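Local coordinates for SIR4-interacting protein SIF2 (Saccharomyces cerevisiae, PDB 1R5M) that acts as a transcription corepressor in the yeast Set3 complex and antagonizes telomeric silencing, at residues Val169-Ile174 with Gly206-Asp211; Leu271-Gly276 with Asn280-Phe285. All coordinates share one frame; numbering follows the deposited sequence.

Interaction 1. Residues Val169-Ile174 with Gly206-Asp211; sequences VENVTI and GSLGVD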
loop_
_atom_site.group_PDB
_atom_site.type_symbol
_atom_site.label_atom_id
_atom_site.label_comp_id
_atom_site.label_asym_id
_atom_site.label_seq_id
_atom_site.Cartn_x
_atom_site.Cartn_y
_atom_site.Cartn_z
ATOM N N VAL A 169 12.441 -7.135 -4.134
ATOM C CA VAL A 169 13.191 -7.025 -2.887
ATOM C C VAL A 169 14.662 -6.665 -3.054
ATOM O O VAL A 169 15.269 -6.101 -2.142
ATOM C CB VAL A 169 13.101 -8.325 -2.056
ATOM C CG1 VAL A 169 11.668 -8.577 -1.637
ATOM C CG2 VAL A 169 13.631 -9.492 -2.853
ATOM N N GLU A 170 15.240 -6.994 -4.206
ATOM C CA GLU A 170 16.643 -6.682 -4.457
ATOM C C GLU A 170 16.764 -5.289 -5.064
ATOM O O GLU A 170 17.831 -4.882 -5.521
ATOM C CB GLU A 170 17.256 -7.721 -5.399
ATOM C CG GLU A 170 17.287 -9.129 -4.826
ATOM C CD GLU A 170 18.008 -9.199 -3.492
ATOM O OE1 GLU A 170 19.112 -8.626 -3.383
ATOM O OE2 GLU A 170 17.476 -9.832 -2.555
ATOM N N ASN A 171 15.647 -4.570 -5.055
ATOM C CA ASN A 171 15.556 -3.219 -5.588
ATOM C C ASN A 171 15.729 -3.083 -7.089
ATOM O O ASN A 171 15.999 -1.993 -7.592
ATOM C CB ASN A 171 16.517 -2.287 -4.857
ATOM C CG ASN A 171 16.018 -1.929 -3.474
ATOM O OD1 ASN A 171 14.927 -1.367 -3.317
ATOM N ND2 ASN A 171 16.805 -2.254 -2.461
ATOM N N VAL A 172 15.584 -4.184 -7.813
ATOM C CA VAL A 172 15.657 -4.098 -9.260
ATOM C C VAL A 172 14.319 -3.451 -9.585
ATOM O O VAL A 172 13.273 -3.935 -9.149
ATOM C CB VAL A 172 15.744 -5.483 -9.918
ATOM C CG1 VAL A 172 15.600 -5.357 -11.429
ATOM C CG2 VAL A 172 17.081 -6.126 -9.579
ATOM N N THR A 173 14.355 -2.349 -10.319
ATOM C CA THR A 173 13.142 -1.623 -10.662
ATOM C C THR A 173 12.978 -1.582 -12.170
ATOM O O THR A 173 13.917 -1.261 -12.897
ATOM C CB THR A 173 13.203 -0.198 -10.097
ATOM O OG1 THR A 173 13.440 -0.267 -8.685
ATOM C CG2 THR A 173 11.898 0.538 -10.347
ATOM N N ILE A 174 11.776 -1.904 -12.634
ATOM C CA ILE A 174 11.500 -1.946 -14.062
ATOM C C ILE A 174 10.339 -1.057 -14.488
ATOM O O ILE A 174 9.309 -1.011 -13.816
ATOM C CB ILE A 174 11.155 -3.390 -14.501
ATOM C CG1 ILE A 174 12.285 -4.346 -14.110
ATOM C CG2 ILE A 174 10.884 -3.434 -15.998
ATOM C CD1 ILE A 174 13.611 -4.038 -14.762
ATOM N N GLY A 206 22.182 -3.089 2.052
ATOM C CA GLY A 206 20.875 -3.704 2.192
ATOM C C GLY A 206 19.825 -3.053 1.311
ATOM O O GLY A 206 20.148 -2.393 0.323
ATOM N N SER A 207 18.562 -3.241 1.677
ATOM C CA SER A 207 17.448 -2.673 0.926
ATOM C C SER A 207 17.508 -1.148 0.871
ATOM O O SER A 207 17.876 -0.492 1.846
ATOM C CB SER A 207 16.122 -3.104 1.558
ATOM O OG SER A 207 15.020 -2.483 0.918
ATOM N N LEU A 208 17.144 -0.593 -0.281
ATOM C CA LEU A 208 17.126 0.854 -0.468
ATOM C C LEU A 208 15.732 1.375 -0.145
ATOM O O LEU A 208 15.528 2.576 0.025
ATOM C CB LEU A 208 17.453 1.213 -1.918
ATOM C CG LEU A 208 18.814 0.793 -2.462
ATOM C CD1 LEU A 208 18.943 1.291 -3.891
ATOM C CD2 LEU A 208 19.924 1.363 -1.589
ATOM N N GLY A 209 14.776 0.457 -0.069
ATOM C CA GLY A 209 13.405 0.840 0.205
ATOM C C GLY A 209 12.440 -0.160 -0.404
ATOM O O GLY A 209 12.860 -1.088 -1.099
ATOM N N VAL A 210 11.147 0.041 -0.171
ATOM C CA VAL A 210 10.139 -0.887 -0.664
ATOM C C VAL A 210 8.945 -0.244 -1.365
ATOM O O VAL A 210 7.862 -0.827 -1.409
ATOM C CB VAL A 210 9.610 -1.757 0.493
ATOM C CG1 VAL A 210 10.732 -2.631 1.045
ATOM C CG2 VAL A 210 9.053 -0.866 1.600
ATOM N N ASP A 211 9.128 0.955 -1.904
ATOM C CA ASP A 211 8.031 1.621 -2.599
ATOM C C ASP A 211 8.570 2.439 -3.769
ATOM O O ASP A 211 9.751 2.782 -3.807
ATOM C CB ASP A 211 7.275 2.543 -1.628
ATOM C CG ASP A 211 5.802 2.711 -1.988
ATOM O OD1 ASP A 211 5.357 2.123 -2.998
ATOM O OD2 ASP A 211 5.087 3.426 -1.247
HETATM O O HOH W 1 13.852 -4.440 -0.443
#
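The hydroxyl OG of S207 is gripped twice, and one grip leads across to V169. Water 1 lies 2.7 Å from S207 OG. The same water donates to V169 O at 2.8 Å, so it bridges the two segments. From within its own turn, G209 N donates to S207 OG at 3.1 Å. This is an ST turn. With OG anti to the backbone N of S207 (chi1 175°), it lies beside the carbonyl carbon, within reach of G209 N two residues on.

The direct contact is made by N171. Its side-chain amide lies against the backbone of S207, L208 and G209. N171 CG comes within 3.8 Å of L208 CB, and the two side chains cross obliquely. N171 has left-handed helical backbone angles, in the bend that leads through V172 to strand 173-177. T173 OG1 folds back and donates to N171 O at 3.3 Å, from well above the carbonyl plane.

The bend belongs to the third WD repeat and 206-211 to the fourth, so the contact links adjacent repeats of the beta-propeller. N171 and L208 both also touch K190. The bend joins strands 163-168 and 173-177. The other segment leads into strand 213-216, with L208 resting on P223 of strand 219-223 and bonded through its backbone to I250.

Interaction 2. Residues Leu271-Gly276 with Asn280-Phe285; sequences LRIWHG and NSQNCF. Unlike the reference sequence in segment 280-285: C284 (reference Ser).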
loop_
_atom_site.group_PDB
_atom_site.type_symbol
_atom_site.label_atom_id
_atom_site.label_comp_id
_atom_site.label_asym_id
_atom_site.label_seq_id
_atom_site.Cartn_x
_atom_site.Cartn_y
_atom_site.Cartn_z
ATOM N N LEU A 271 9.060 11.722 8.038
ATOM C CA LEU A 271 8.263 11.890 6.835
ATOM C C LEU A 271 8.808 13.150 6.196
ATOM O O LEU A 271 9.200 14.085 6.895
ATOM C CB LEU A 271 6.794 12.156 7.153
ATOM C CG LEU A 271 5.948 11.085 7.819
ATOM C CD1 LEU A 271 4.516 11.594 7.906
ATOM C CD2 LEU A 271 6.014 9.791 7.021
ATOM N N ARG A 272 8.855 13.174 4.875
ATOM C CA ARG A 272 9.282 14.373 4.175
ATOM C C ARG A 272 8.251 14.669 3.094
ATOM O O ARG A 272 7.600 13.758 2.569
ATOM C CB ARG A 272 10.687 14.200 3.580
ATOM C CG ARG A 272 11.803 14.426 4.611
ATOM C CD ARG A 272 13.192 14.230 4.009
ATOM N NE ARG A 272 14.259 14.342 5.008
ATOM C CZ ARG A 272 14.857 15.477 5.359
ATOM N NH1 ARG A 272 14.505 16.626 4.799
ATOM N NH2 ARG A 272 15.820 15.462 6.275
ATOM N N ILE A 273 8.075 15.953 2.802
ATOM C CA ILE A 273 7.137 16.410 1.780
ATOM C C ILE A 273 8.005 17.110 0.744
ATOM O O ILE A 273 8.800 17.987 1.091
ATOM C CB ILE A 273 6.115 17.424 2.354
ATOM C CG1 ILE A 273 5.344 16.803 3.527
ATOM C CG2 ILE A 273 5.155 17.866 1.260
ATOM C CD1 ILE A 273 4.503 15.592 3.165
ATOM N N TRP A 274 7.866 16.728 -0.522
ATOM C CA TRP A 274 8.689 17.320 -1.575
ATOM C C TRP A 274 7.900 18.068 -2.633
ATOM O O TRP A 274 6.881 17.579 -3.132
ATOM C CB TRP A 274 9.521 16.242 -2.279
ATOM C CG TRP A 274 10.205 15.285 -1.361
ATOM C CD1 TRP A 274 9.646 14.202 -0.740
ATOM C CD2 TRP A 274 11.580 15.313 -0.964
ATOM N NE1 TRP A 274 10.588 13.555 0.017
ATOM C CE2 TRP A 274 11.785 14.213 -0.101
ATOM C CE3 TRP A 274 12.661 16.160 -1.250
ATOM C CZ2 TRP A 274 13.026 13.934 0.477
ATOM C CZ3 TRP A 274 13.899 15.883 -0.672
ATOM C CH2 TRP A 274 14.069 14.776 0.182
ATOM N N HIS A 275 8.394 19.253 -2.976
ATOM C CA HIS A 275 7.782 20.093 -3.998
ATOM C C HIS A 275 8.701 20.193 -5.211
ATOM O O HIS A 275 8.253 20.065 -6.350
ATOM C CB HIS A 275 7.532 21.497 -3.454
ATOM C CG HIS A 275 7.392 22.537 -4.521
ATOM N ND1 HIS A 275 6.296 22.610 -5.352
ATOM C CD2 HIS A 275 8.226 23.530 -4.911
ATOM C CE1 HIS A 275 6.458 23.605 -6.206
ATOM N NE2 HIS A 275 7.622 24.179 -5.959
ATOM N N GLY A 276 9.983 20.435 -4.954
ATOM C CA GLY A 276 10.955 20.567 -6.027
ATOM C C GLY A 276 11.298 19.252 -6.695
ATOM O O GLY A 276 11.222 18.193 -6.074
ATOM N N ASN A 280 16.281 19.897 -1.754
ATOM C CA ASN A 280 15.757 19.626 -0.417
ATOM C C ASN A 280 14.240 19.513 -0.351
ATOM O O ASN A 280 13.534 19.870 -1.294
ATOM C CB ASN A 280 16.215 20.719 0.549
ATOM C CG ASN A 280 17.721 20.893 0.563
ATOM O OD1 ASN A 280 18.465 19.946 0.818
ATOM N ND2 ASN A 280 18.178 22.110 0.292
ATOM N N SER A 281 13.744 19.026 0.783
ATOM C CA SER A 281 12.312 18.867 0.978
ATOM C C SER A 281 11.650 20.133 1.509
ATOM O O SER A 281 12.317 21.037 2.023
ATOM C CB SER A 281 12.031 17.695 1.928
ATOM O OG SER A 281 12.629 17.895 3.199
ATOM N N GLN A 282 10.331 20.189 1.365
ATOM C CA GLN A 282 9.523 21.313 1.819
ATOM C C GLN A 282 9.204 21.173 3.307
ATOM O O GLN A 282 9.182 22.159 4.043
ATOM C CB GLN A 282 8.233 21.364 1.002
ATOM C CG GLN A 282 7.249 22.430 1.420
ATOM C CD GLN A 282 6.121 22.549 0.424
ATOM O OE1 GLN A 282 6.351 22.822 -0.753
ATOM N NE2 GLN A 282 4.895 22.334 0.883
ATOM N N ASN A 283 8.943 19.942 3.735
ATOM C CA ASN A 283 8.654 19.654 5.139
ATOM C C ASN A 283 9.397 18.397 5.558
ATOM O O ASN A 283 9.696 17.538 4.729
ATOM C CB ASN A 283 7.160 19.391 5.366
ATOM C CG ASN A 283 6.304 20.615 5.147
ATOM O OD1 ASN A 283 6.374 21.588 5.904
ATOM N ND2 ASN A 283 5.482 20.573 4.113
ATOM N N CYS A 284 9.699 18.303 6.847
ATOM C CA CYS A 284 10.349 17.127 7.412
ATOM C C CYS A 284 9.755 16.993 8.804
ATOM O O CYS A 284 9.946 17.866 9.653
ATOM C CB CYS A 284 11.862 17.298 7.509
ATOM S SG CYS A 284 12.683 15.790 8.109
ATOM N N PHE A 285 9.020 15.908 9.027
ATOM C CA PHE A 285 8.368 15.675 10.309
ATOM C C PHE A 285 9.045 14.630 11.193
ATOM O O PHE A 285 9.104 13.442 10.845
ATOM C CB PHE A 285 6.901 15.269 10.085
ATOM C CG PHE A 285 6.071 16.329 9.417
ATOM C CD1 PHE A 285 5.480 16.093 8.177
ATOM C CD2 PHE A 285 5.877 17.565 10.025
ATOM C CE1 PHE A 285 4.709 17.074 7.553
ATOM C CE2 PHE A 285 5.109 18.551 9.410
ATOM C CZ PHE A 285 4.524 18.306 8.172
HETATM O O HOH W 2 10.767 20.360 -1.999
HETATM O O HOH W 3 12.656 18.818 -3.488
#
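This contact is a beta hairpin with a classic bulge, formed by strands 271-274 and 283-285. The strands run antiparallel, at 170°. L271 with F285 and I273 with N283 are hydrogen-bonded pairs, and R272 with C284 is a non-hydrogen-bonded pair. At the bulge two residues, Q282 and N283, sit opposite the single residue I273. I273 O accepts from Q282 N at 2.7 Å and from N283 N at 3.3 Å.

On one face, R272 reaches along C284 and S281. The arginine runs out straight as far as NE. R272 NH1 donates to S281 OG at 2.8 Å, with the hydroxyl in the guanidinium plane but the bond bent (140°). C284 SG sits over the centre of the guanidinium face, 3.5 Å from R272 CZ. The side chain of S281 also meets W274. S281 CB lies 3.6 Å from the centroid of the six-membered ring of W274, almost straight above it, as a CH-pi contact. The chi1 of 60° puts S281 OG between the backbone N and the carbonyl carbon, pointing it to R272 NH1; CB, placed by the backbone, lies over the ring.

The other face carries L271, I273, N283 and F285. I273 and N283 run alongside each other, with I273 CG1 3.7 Å from N283 CB. L271 CB meets the edge of the F285 ring. This face packs on the next blade: L271 and I273 touch V303, and the F285 ring meets W315. Near the turn, water 2 joins H275 N to N280 O.

W274 NE1 bonds to S264 OG in strand 261-266. Such a tryptophan-to-serine bond between the second and third strands is typical of a WD40 propeller blade, whose outermost strand here is 283-285.

Along the chain the two contacts come in series, and they neither nest nor cross. Interaction 1 closes a long loop. It starts at the bend before strand 173-177, takes in strand 182-187 and a stretch that is not modelled, and returns just before strand 213-216. It therefore ties the third WD repeat to the fourth. Interaction 2 follows and closes a short turn of three residues. It finishes the outer edge of the sheet that holds the fifth repeat. The centres of interaction 1 and interaction 2 are about 22 Å apart, and the nearest atoms of interaction 1 and interaction 2 are about 10 Å apart. One contact joins neighbouring blades of the propeller; the other pairs the two outer strands of a single blade.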